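Local coordinates for prophenoloxidase b (Marsupenaeus japonicus, PDB 3WKY), which is the inactive precursor of a type 3 copper phenoloxidase, which, once activated, probably hydroxylates monophenols and oxidises o-diphenols at a dicopper centre, at residues 356-361 with 393-399; 248-253 with 278-282; 222-227 with 400-404. All blocks are in the same frame, centred on the assembly; numbering follows the deposited sequence.

Contact 1: residues 356-361 with 393-399; sequences IHNLGH and FFRWHKF. With CUO (Cu2-o2 cluster), chain J.
One half of the type 3 dicopper site is built here: NE2 of His357 and NE2 of His361, one helical turn apart, and NE2 of His397 from the facing helix converge on copper CU2. The His361 NE2–CU2 bond measures 2.1 Å and the His397 NE2–CU2 bond 2.2 Å, so the metal itself ties the segments, which run near antiparallel at 162°. Trp396 makes the largest single contribution to the packing. With CG anti to the backbone N (chi1 -174°), its indole reaches across to 356-361, where CZ2 lies 3.4 Å from Gly360 CA. A modelled CB on Gly360 would collide with CZ2. Trp396 NE1 donates to His357 O (3.2 Å, 146° at the hydrogen), in the carbonyl plane on a lone pair, although that carbonyl also accepts from His361 N. The indole edge meets the face of His361 in an offset edge-to-face pair. Within the same pocket, Phe393 CE1 comes 3.2 Å from O2 of the bound dioxygen. Ring rotation is fixed from behind, since His357 ND1 bonds to Glu343 O and His361 ND1 to Met381 O. Such second-shell bonds to carbonyls orient each imidazole and would probably increase its electron donation to the copper.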
# COMPACT_ATOMS: atom_id res chain seq x y z
N ILE A 356 -15.75 25.19 4.06
CA ILE A 356 -15.14 24.17 3.20
C ILE A 356 -14.48 24.73 1.96
O ILE A 356 -13.31 24.46 1.69
CB ILE A 356 -16.17 23.11 2.76
CG1 ILE A 356 -16.63 22.28 3.97
CG2 ILE A 356 -15.56 22.19 1.68
CD1 ILE A 356 -17.97 21.54 3.70
N HIS A 357 -15.22 25.49 1.17
CA HIS A 357 -14.68 25.90 -0.12
C HIS A 357 -13.48 26.85 0.01
O HIS A 357 -12.47 26.68 -0.70
CB HIS A 357 -15.76 26.51 -1.01
CG HIS A 357 -15.22 27.50 -1.98
ND1 HIS A 357 -15.09 28.84 -1.68
CD2 HIS A 357 -14.72 27.34 -3.24
CE1 HIS A 357 -14.55 29.47 -2.71
NE2 HIS A 357 -14.33 28.58 -3.66
N ASN A 358 -13.57 27.84 0.90
CA ASN A 358 -12.46 28.79 1.05
C ASN A 358 -11.20 28.10 1.56
O ASN A 358 -10.10 28.32 1.05
CB ASN A 358 -12.83 29.94 2.01
CG ASN A 358 -13.84 30.91 1.39
OD1 ASN A 358 -13.94 31.01 0.17
ND2 ASN A 358 -14.58 31.62 2.24
N LEU A 359 -11.36 27.27 2.59
CA LEU A 359 -10.19 26.62 3.17
C LEU A 359 -9.58 25.64 2.17
O LEU A 359 -8.35 25.48 2.13
CB LEU A 359 -10.51 25.94 4.50
CG LEU A 359 -10.40 26.93 5.67
CD1 LEU A 359 -11.09 26.37 6.91
CD2 LEU A 359 -8.93 27.24 5.97
N GLY A 360 -10.42 25.03 1.35
CA GLY A 360 -9.93 24.11 0.33
C GLY A 360 -8.96 24.80 -0.61
O GLY A 360 -7.97 24.21 -1.02
N HIS A 361 -9.25 26.05 -0.97
CA HIS A 361 -8.29 26.82 -1.78
C HIS A 361 -6.95 26.93 -1.08
O HIS A 361 -5.89 26.80 -1.71
CB HIS A 361 -8.80 28.23 -2.00
CG HIS A 361 -9.66 28.35 -3.21
ND1 HIS A 361 -9.15 28.67 -4.45
CD2 HIS A 361 -11.00 28.19 -3.38
CE1 HIS A 361 -10.13 28.71 -5.33
NE2 HIS A 361 -11.25 28.41 -4.70
N PHE A 393 -8.04 24.07 -9.84
CA PHE A 393 -9.19 24.95 -9.61
C PHE A 393 -10.48 24.27 -10.06
O PHE A 393 -11.52 24.31 -9.37
CB PHE A 393 -9.04 26.26 -10.39
CG PHE A 393 -10.22 27.19 -10.23
CD1 PHE A 393 -10.27 28.08 -9.17
CD2 PHE A 393 -11.29 27.13 -11.12
CE1 PHE A 393 -11.37 28.93 -9.01
CE2 PHE A 393 -12.40 27.96 -10.97
CZ PHE A 393 -12.45 28.86 -9.90
N PHE A 394 -10.42 23.66 -11.23
CA PHE A 394 -11.63 23.09 -11.81
C PHE A 394 -11.97 21.74 -11.21
O PHE A 394 -13.14 21.35 -11.17
CB PHE A 394 -11.53 23.07 -13.34
CG PHE A 394 -11.55 24.45 -13.93
CD1 PHE A 394 -12.76 25.06 -14.27
CD2 PHE A 394 -10.36 25.16 -14.11
CE1 PHE A 394 -12.78 26.36 -14.79
CE2 PHE A 394 -10.37 26.45 -14.62
CZ PHE A 394 -11.59 27.04 -14.98
N ARG A 395 -10.98 21.03 -10.69
CA ARG A 395 -11.28 19.82 -9.95
C ARG A 395 -11.96 20.18 -8.63
O ARG A 395 -12.90 19.51 -8.20
CB ARG A 395 -10.00 18.99 -9.71
CG ARG A 395 -9.32 18.51 -11.01
CD ARG A 395 -8.44 17.25 -10.74
NE ARG A 395 -9.27 16.18 -10.19
CZ ARG A 395 -8.82 15.18 -9.44
NH1 ARG A 395 -7.53 15.10 -9.13
NH2 ARG A 395 -9.67 14.26 -8.99
N TRP A 396 -11.47 21.24 -7.98
CA TRP A 396 -12.07 21.69 -6.73
C TRP A 396 -13.49 22.20 -7.00
O TRP A 396 -14.43 21.88 -6.26
CB TRP A 396 -11.21 22.79 -6.09
CG TRP A 396 -11.69 23.20 -4.74
CD1 TRP A 396 -12.12 24.45 -4.36
CD2 TRP A 396 -11.81 22.36 -3.57
NE1 TRP A 396 -12.48 24.44 -3.03
CE2 TRP A 396 -12.31 23.18 -2.52
CE3 TRP A 396 -11.54 21.01 -3.30
CZ2 TRP A 396 -12.57 22.68 -1.23
CZ3 TRP A 396 -11.78 20.52 -2.00
CH2 TRP A 396 -12.28 21.36 -0.99
N HIS A 397 -13.67 22.96 -8.06
CA HIS A 397 -15.00 23.48 -8.37
C HIS A 397 -15.97 22.47 -8.94
O HIS A 397 -17.18 22.65 -8.83
CB HIS A 397 -14.95 24.78 -9.16
CG HIS A 397 -14.83 25.95 -8.26
ND1 HIS A 397 -15.91 26.48 -7.60
CD2 HIS A 397 -13.73 26.57 -7.76
CE1 HIS A 397 -15.50 27.43 -6.78
NE2 HIS A 397 -14.19 27.50 -6.86
N LYS A 398 -15.45 21.41 -9.55
CA LYS A 398 -16.33 20.30 -9.91
C LYS A 398 -16.85 19.63 -8.63
O LYS A 398 -18.02 19.27 -8.55
CB LYS A 398 -15.64 19.30 -10.84
CG LYS A 398 -16.56 18.15 -11.28
CD LYS A 398 -17.67 18.64 -12.24
CE LYS A 398 -18.59 17.48 -12.60
NZ LYS A 398 -19.51 17.83 -13.74
N PHE A 399 -15.99 19.47 -7.61
CA PHE A 399 -16.48 18.96 -6.32
C PHE A 399 -17.56 19.88 -5.76
O PHE A 399 -18.63 19.43 -5.32
CB PHE A 399 -15.32 18.83 -5.31
CG PHE A 399 -15.78 18.89 -3.87
CD1 PHE A 399 -16.59 17.89 -3.34
CD2 PHE A 399 -15.40 19.94 -3.05
CE1 PHE A 399 -17.03 17.95 -2.01
CE2 PHE A 399 -15.81 20.01 -1.73
CZ PHE A 399 -16.63 19.02 -1.21
CU1 CUO J . -14.32 31.64 -7.35
CU2 CUO J . -13.16 28.81 -5.45
O1 CUO J . -13.93 30.62 -5.68
O2 CUO J . -12.51 30.59 -6.52

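Contact 2: residues 248-253 with 278-282; sequences FEDWRI and TFFQD. With EDO (1,2-ethanediol), chain M.
Aromatic packing joins these two segments of the long loop between helices 218-239 and 294-310, and Phe280 is its centre. Phe248 turns its edge toward the Phe280 face in an offset edge-to-face pair, CE2 standing 3.7 Å from Phe280 CD1 with the planes at 70°. Trp251, which also meets Phe399 of helix 391-409, lies alongside Phe280: its CB is 3.8 Å from Phe280 CD2, and Phe280 CE2 sits above the indole toward its rim. CG anti to the backbone N (chi1 -174°) carries the Phe280 ring against both; Trp251 CD1 in turn lies over a face of Phe248. The exposed Phe279 brings CE1 edge-on to Arg252 O, 3.5 Å away.

The direct hydrogen bonds stay within each segment. Trp251 NE1 donates to Phe248 O (2.9 Å, 155°), Asp250 OD1 accepts from Arg252 N in an Asx turn, and Gln281 NE2 donates to Phe279 O. An alanine in place of Trp251 is likely to leave Phe248 O without its donor and open a gap beside Phe280.

One water donates to Trp251 O and Ile253 O and accepts from Phe280 N (2.9 Å); another donates to Phe280 O. Water thus serves these backbone groups where no direct bond links the segments.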
# COMPACT_ATOMS: atom_id res chain seq x y z
N PHE A 248 -12.34 16.60 -7.36
CA PHE A 248 -11.39 16.14 -6.35
C PHE A 248 -12.19 15.96 -5.06
O PHE A 248 -12.41 16.93 -4.32
CB PHE A 248 -10.25 17.13 -6.17
CG PHE A 248 -9.23 16.69 -5.13
CD1 PHE A 248 -8.61 15.46 -5.22
CD2 PHE A 248 -8.93 17.51 -4.06
CE1 PHE A 248 -7.68 15.04 -4.25
CE2 PHE A 248 -8.01 17.10 -3.09
CZ PHE A 248 -7.39 15.87 -3.19
N GLU A 249 -12.63 14.72 -4.82
CA GLU A 249 -13.56 14.41 -3.73
C GLU A 249 -13.02 13.43 -2.71
O GLU A 249 -13.38 13.50 -1.53
CB GLU A 249 -14.86 13.85 -4.30
CG GLU A 249 -15.69 14.92 -4.90
CD GLU A 249 -17.02 14.42 -5.42
OE1 GLU A 249 -17.18 13.19 -5.63
OE2 GLU A 249 -17.89 15.29 -5.62
N ASP A 250 -12.17 12.51 -3.16
CA ASP A 250 -11.53 11.57 -2.23
C ASP A 250 -10.20 12.18 -1.85
O ASP A 250 -9.22 12.07 -2.59
CB ASP A 250 -11.34 10.20 -2.88
CG ASP A 250 -10.74 9.18 -1.93
OD1 ASP A 250 -10.19 9.57 -0.88
OD2 ASP A 250 -10.82 7.97 -2.24
N TRP A 251 -10.16 12.82 -0.69
CA TRP A 251 -9.03 13.66 -0.35
C TRP A 251 -7.85 12.86 0.20
O TRP A 251 -6.84 13.43 0.63
CB TRP A 251 -9.47 14.77 0.62
CG TRP A 251 -10.52 15.66 -0.01
CD1 TRP A 251 -10.71 15.87 -1.35
CD2 TRP A 251 -11.52 16.44 0.67
NE1 TRP A 251 -11.77 16.73 -1.54
CE2 TRP A 251 -12.28 17.09 -0.32
CE3 TRP A 251 -11.84 16.64 2.02
CZ2 TRP A 251 -13.34 17.96 0.00
CZ3 TRP A 251 -12.90 17.49 2.34
CH2 TRP A 251 -13.64 18.13 1.33
N ARG A 252 -7.96 11.54 0.14
CA ARG A 252 -6.83 10.73 0.56
C ARG A 252 -5.97 10.32 -0.65
O ARG A 252 -4.89 9.77 -0.49
CB ARG A 252 -7.28 9.54 1.41
CG ARG A 252 -7.56 9.89 2.89
CD ARG A 252 -8.65 10.97 3.08
NE ARG A 252 -8.66 11.55 4.42
CZ ARG A 252 -9.18 10.95 5.49
NH1 ARG A 252 -9.72 9.74 5.37
NH2 ARG A 252 -9.16 11.55 6.69
N ILE A 253 -6.45 10.65 -1.85
CA ILE A 253 -5.76 10.39 -3.11
C ILE A 253 -4.94 11.64 -3.45
O ILE A 253 -5.47 12.74 -3.40
CB ILE A 253 -6.80 10.15 -4.27
CG1 ILE A 253 -7.71 8.97 -3.96
CG2 ILE A 253 -6.11 9.95 -5.61
CD1 ILE A 253 -8.72 8.66 -5.07
N THR A 278 0.76 15.46 -5.47
CA THR A 278 0.90 16.08 -4.16
C THR A 278 -0.36 15.82 -3.33
O THR A 278 -1.48 15.99 -3.83
CB THR A 278 1.15 17.60 -4.32
OG1 THR A 278 2.42 17.80 -4.97
CG2 THR A 278 1.15 18.31 -2.97
N PHE A 279 -0.18 15.42 -2.08
CA PHE A 279 -1.33 15.17 -1.20
C PHE A 279 -1.95 16.46 -0.67
O PHE A 279 -1.26 17.46 -0.42
CB PHE A 279 -0.94 14.28 -0.01
CG PHE A 279 -0.70 12.84 -0.38
CD1 PHE A 279 -1.75 11.92 -0.37
CD2 PHE A 279 0.58 12.39 -0.71
CE1 PHE A 279 -1.53 10.58 -0.70
CE2 PHE A 279 0.80 11.07 -1.05
CZ PHE A 279 -0.25 10.16 -1.05
N PHE A 280 -3.27 16.42 -0.52
CA PHE A 280 -4.08 17.42 0.17
C PHE A 280 -3.87 17.13 1.66
O PHE A 280 -4.31 16.09 2.17
CB PHE A 280 -5.53 17.16 -0.27
CG PHE A 280 -6.57 18.16 0.21
CD1 PHE A 280 -6.79 19.35 -0.47
CD2 PHE A 280 -7.41 17.84 1.28
CE1 PHE A 280 -7.81 20.24 -0.06
CE2 PHE A 280 -8.42 18.71 1.70
CZ PHE A 280 -8.63 19.91 1.02
N GLN A 281 -3.18 18.03 2.36
CA GLN A 281 -2.72 17.73 3.73
C GLN A 281 -3.15 18.77 4.75
O GLN A 281 -3.38 19.93 4.39
CB GLN A 281 -1.20 17.64 3.76
CG GLN A 281 -0.62 16.54 2.89
CD GLN A 281 0.79 16.87 2.45
OE1 GLN A 281 1.73 16.73 3.24
NE2 GLN A 281 0.94 17.36 1.21
N ASP A 282 -3.21 18.36 6.01
CA ASP A 282 -3.52 19.27 7.12
C ASP A 282 -2.63 20.50 7.03
O ASP A 282 -1.42 20.38 6.80
CB ASP A 282 -3.23 18.60 8.48
CG ASP A 282 -4.09 17.37 8.75
OD1 ASP A 282 -5.13 17.17 8.11
OD2 ASP A 282 -3.72 16.60 9.67
C1 EDO M . 3.65 14.61 -1.63
O1 EDO M . 2.55 15.30 -1.03
C2 EDO M . 4.51 15.57 -2.45
O2 EDO M . 5.13 16.57 -1.62
O HOH W 1 -4.71 13.99 -1.09
O HOH W 2 -5.31 13.62 2.59

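Contact 3: residues 222-227 with 400-404; sequences FYYMHH and IDNVF. With CUO (Cu2-o2 cluster), chain J.
Two helices of the copper-binding bundle meet here, 218-239 and 391-409, each carrying a ligand of a different copper. The axes of the segments 222-227 and 400-404 approach to 10.1 Å at 126°. His226 NE2 binds CU1 at 2.2 Å, His199 and His203 completing that copper's histidines, while its ND1 donates to Phe222 O one turn earlier (2.8 Å, 159°), nearly in the imidazole plane. That carbonyl also accepts from His226 N, which arrives from the opposite face of its plane; the ND1 bond is what holds the imidazole's rotation, the backbone bond being that of the helix.

Phe404 is the main apolar bridge. Tyr223 CB stands 3.5 Å over the centre of its ring, only 7° off the normal, a CH-pi contact, and the Tyr223 ring turns its edge toward the same aromatic group. Phe222 CD2 approaches the Phe404 rim at CZ, 3.8 Å away, crossing at about a right angle, and its CE2 reaches Ile400 CG2.

Asp401 provides the polar clasp. His227 ND1 donates to Asp401 OD1 (3.1 Å) on the syn side and more weakly to OD2. A water donates to both Asp401 OD1 and Tyr223 O, 2.9 Å from each, and OD2 forms a salt bridge with Arg525, so the carboxylate has partners at both oxygens. Histidine-bearing helices packed round a copper pair are typical of type 3 copper proteins, hemocyanins and phenoloxidases among them.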
# COMPACT_ATOMS: atom_id res chain seq x y z
N PHE A 222 -23.00 32.49 -6.02
CA PHE A 222 -21.74 31.75 -5.90
C PHE A 222 -21.85 30.42 -6.65
O PHE A 222 -21.04 30.11 -7.53
CB PHE A 222 -21.38 31.53 -4.44
CG PHE A 222 -20.20 30.62 -4.24
CD1 PHE A 222 -18.92 31.05 -4.56
CD2 PHE A 222 -20.37 29.33 -3.76
CE1 PHE A 222 -17.82 30.21 -4.40
CE2 PHE A 222 -19.27 28.48 -3.58
CZ PHE A 222 -18.01 28.92 -3.90
N TYR A 223 -22.88 29.64 -6.33
CA TYR A 223 -23.18 28.42 -7.07
C TYR A 223 -23.27 28.67 -8.57
O TYR A 223 -22.63 27.98 -9.36
CB TYR A 223 -24.49 27.80 -6.59
CG TYR A 223 -25.23 27.05 -7.67
CD1 TYR A 223 -24.73 25.85 -8.17
CD2 TYR A 223 -26.43 27.54 -8.19
CE1 TYR A 223 -25.41 25.15 -9.18
CE2 TYR A 223 -27.11 26.85 -9.19
CZ TYR A 223 -26.60 25.66 -9.67
OH TYR A 223 -27.28 24.97 -10.66
N TYR A 224 -24.07 29.66 -8.97
CA TYR A 224 -24.44 29.81 -10.37
C TYR A 224 -23.28 30.24 -11.24
O TYR A 224 -23.09 29.69 -12.32
CB TYR A 224 -25.59 30.82 -10.50
CG TYR A 224 -26.19 30.86 -11.89
CD1 TYR A 224 -26.75 29.71 -12.45
CD2 TYR A 224 -26.22 32.04 -12.62
CE1 TYR A 224 -27.34 29.75 -13.73
CE2 TYR A 224 -26.81 32.08 -13.91
CZ TYR A 224 -27.36 30.93 -14.44
OH TYR A 224 -27.93 30.97 -15.70
N MET A 225 -22.49 31.21 -10.79
CA MET A 225 -21.38 31.66 -11.61
C MET A 225 -20.39 30.50 -11.76
O MET A 225 -19.90 30.23 -12.85
CB MET A 225 -20.71 32.90 -11.02
CG MET A 225 -19.52 33.40 -11.86
SD MET A 225 -17.98 32.44 -11.63
CE MET A 225 -17.12 33.45 -10.45
N HIS A 226 -20.07 29.84 -10.65
CA HIS A 226 -19.09 28.76 -10.72
C HIS A 226 -19.57 27.55 -11.50
O HIS A 226 -18.78 26.87 -12.16
CB HIS A 226 -18.57 28.39 -9.33
CG HIS A 226 -17.77 29.48 -8.72
ND1 HIS A 226 -18.34 30.51 -8.00
CD2 HIS A 226 -16.44 29.74 -8.78
CE1 HIS A 226 -17.39 31.34 -7.61
NE2 HIS A 226 -16.24 30.91 -8.08
N HIS A 227 -20.88 27.29 -11.45
CA HIS A 227 -21.46 26.24 -12.26
C HIS A 227 -21.22 26.52 -13.73
O HIS A 227 -20.85 25.65 -14.50
CB HIS A 227 -22.97 26.12 -12.03
CG HIS A 227 -23.63 25.25 -13.05
ND1 HIS A 227 -23.46 23.88 -13.07
CD2 HIS A 227 -24.39 25.56 -14.12
CE1 HIS A 227 -24.12 23.38 -14.10
NE2 HIS A 227 -24.69 24.37 -14.76
N ILE A 400 -17.27 21.18 -5.75
CA ILE A 400 -18.22 22.16 -5.24
C ILE A 400 -19.53 22.10 -6.04
O ILE A 400 -20.63 22.08 -5.45
CB ILE A 400 -17.61 23.58 -5.25
CG1 ILE A 400 -16.45 23.66 -4.24
CG2 ILE A 400 -18.67 24.63 -4.91
CD1 ILE A 400 -16.88 23.38 -2.79
N ASP A 401 -19.44 22.02 -7.36
CA ASP A 401 -20.66 21.96 -8.16
C ASP A 401 -21.42 20.66 -7.88
O ASP A 401 -22.66 20.62 -7.94
CB ASP A 401 -20.35 22.08 -9.65
CG ASP A 401 -21.59 22.37 -10.48
OD1 ASP A 401 -22.17 23.46 -10.31
OD2 ASP A 401 -21.99 21.51 -11.29
N ASN A 402 -20.68 19.58 -7.61
CA ASN A 402 -21.30 18.32 -7.22
C ASN A 402 -22.12 18.43 -5.95
O ASN A 402 -23.17 17.79 -5.83
CB ASN A 402 -20.23 17.21 -7.04
CG ASN A 402 -19.74 16.63 -8.35
OD1 ASN A 402 -20.32 16.88 -9.42
ND2 ASN A 402 -18.68 15.82 -8.27
N VAL A 403 -21.64 19.21 -4.98
CA VAL A 403 -22.40 19.42 -3.75
C VAL A 403 -23.70 20.15 -4.10
O VAL A 403 -24.79 19.77 -3.64
CB VAL A 403 -21.63 20.27 -2.73
CG1 VAL A 403 -22.45 20.44 -1.44
CG2 VAL A 403 -20.26 19.62 -2.41
N PHE A 404 -23.58 21.19 -4.90
CA PHE A 404 -24.78 21.95 -5.29
C PHE A 404 -25.78 21.09 -6.07
O PHE A 404 -26.99 21.18 -5.85
CB PHE A 404 -24.38 23.20 -6.09
CG PHE A 404 -23.76 24.29 -5.24
CD1 PHE A 404 -24.39 24.74 -4.09
CD2 PHE A 404 -22.53 24.86 -5.59
CE1 PHE A 404 -23.83 25.75 -3.30
CE2 PHE A 404 -21.97 25.88 -4.81
CZ PHE A 404 -22.62 26.32 -3.66
CU1 CUO J . -14.32 31.64 -7.35
CU2 CUO J . -13.16 28.81 -5.45
O1 CUO J . -13.93 30.62 -5.68
O2 CUO J . -12.51 30.59 -6.52
O HOH W 3 -21.10 25.56 -8.70

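Overall arrangement
Contacts 1 and 3 are wholly buried and share helix 391-409: its 393-399 part serves the CU2 side, while 400-404 packs on the helix that supplies a CU1 ligand. They interlock where His397 stacks on His226 and Phe222 meets His357 edge to face. Contact 2, about 11 Å from contact 1 between centres, is partly exposed and purely loop. It lies against the same helix through Trp251 and Phe399, and through a backbone bond between Phe248 and Arg395. The chemistry changes accordingly: metal coordination in contact 1, a buried carboxylate with aromatic packing in contact 3, aromatic packing with bridging water in contact 2, where Thr278 and Asp282 also bond to neighbouring subunits.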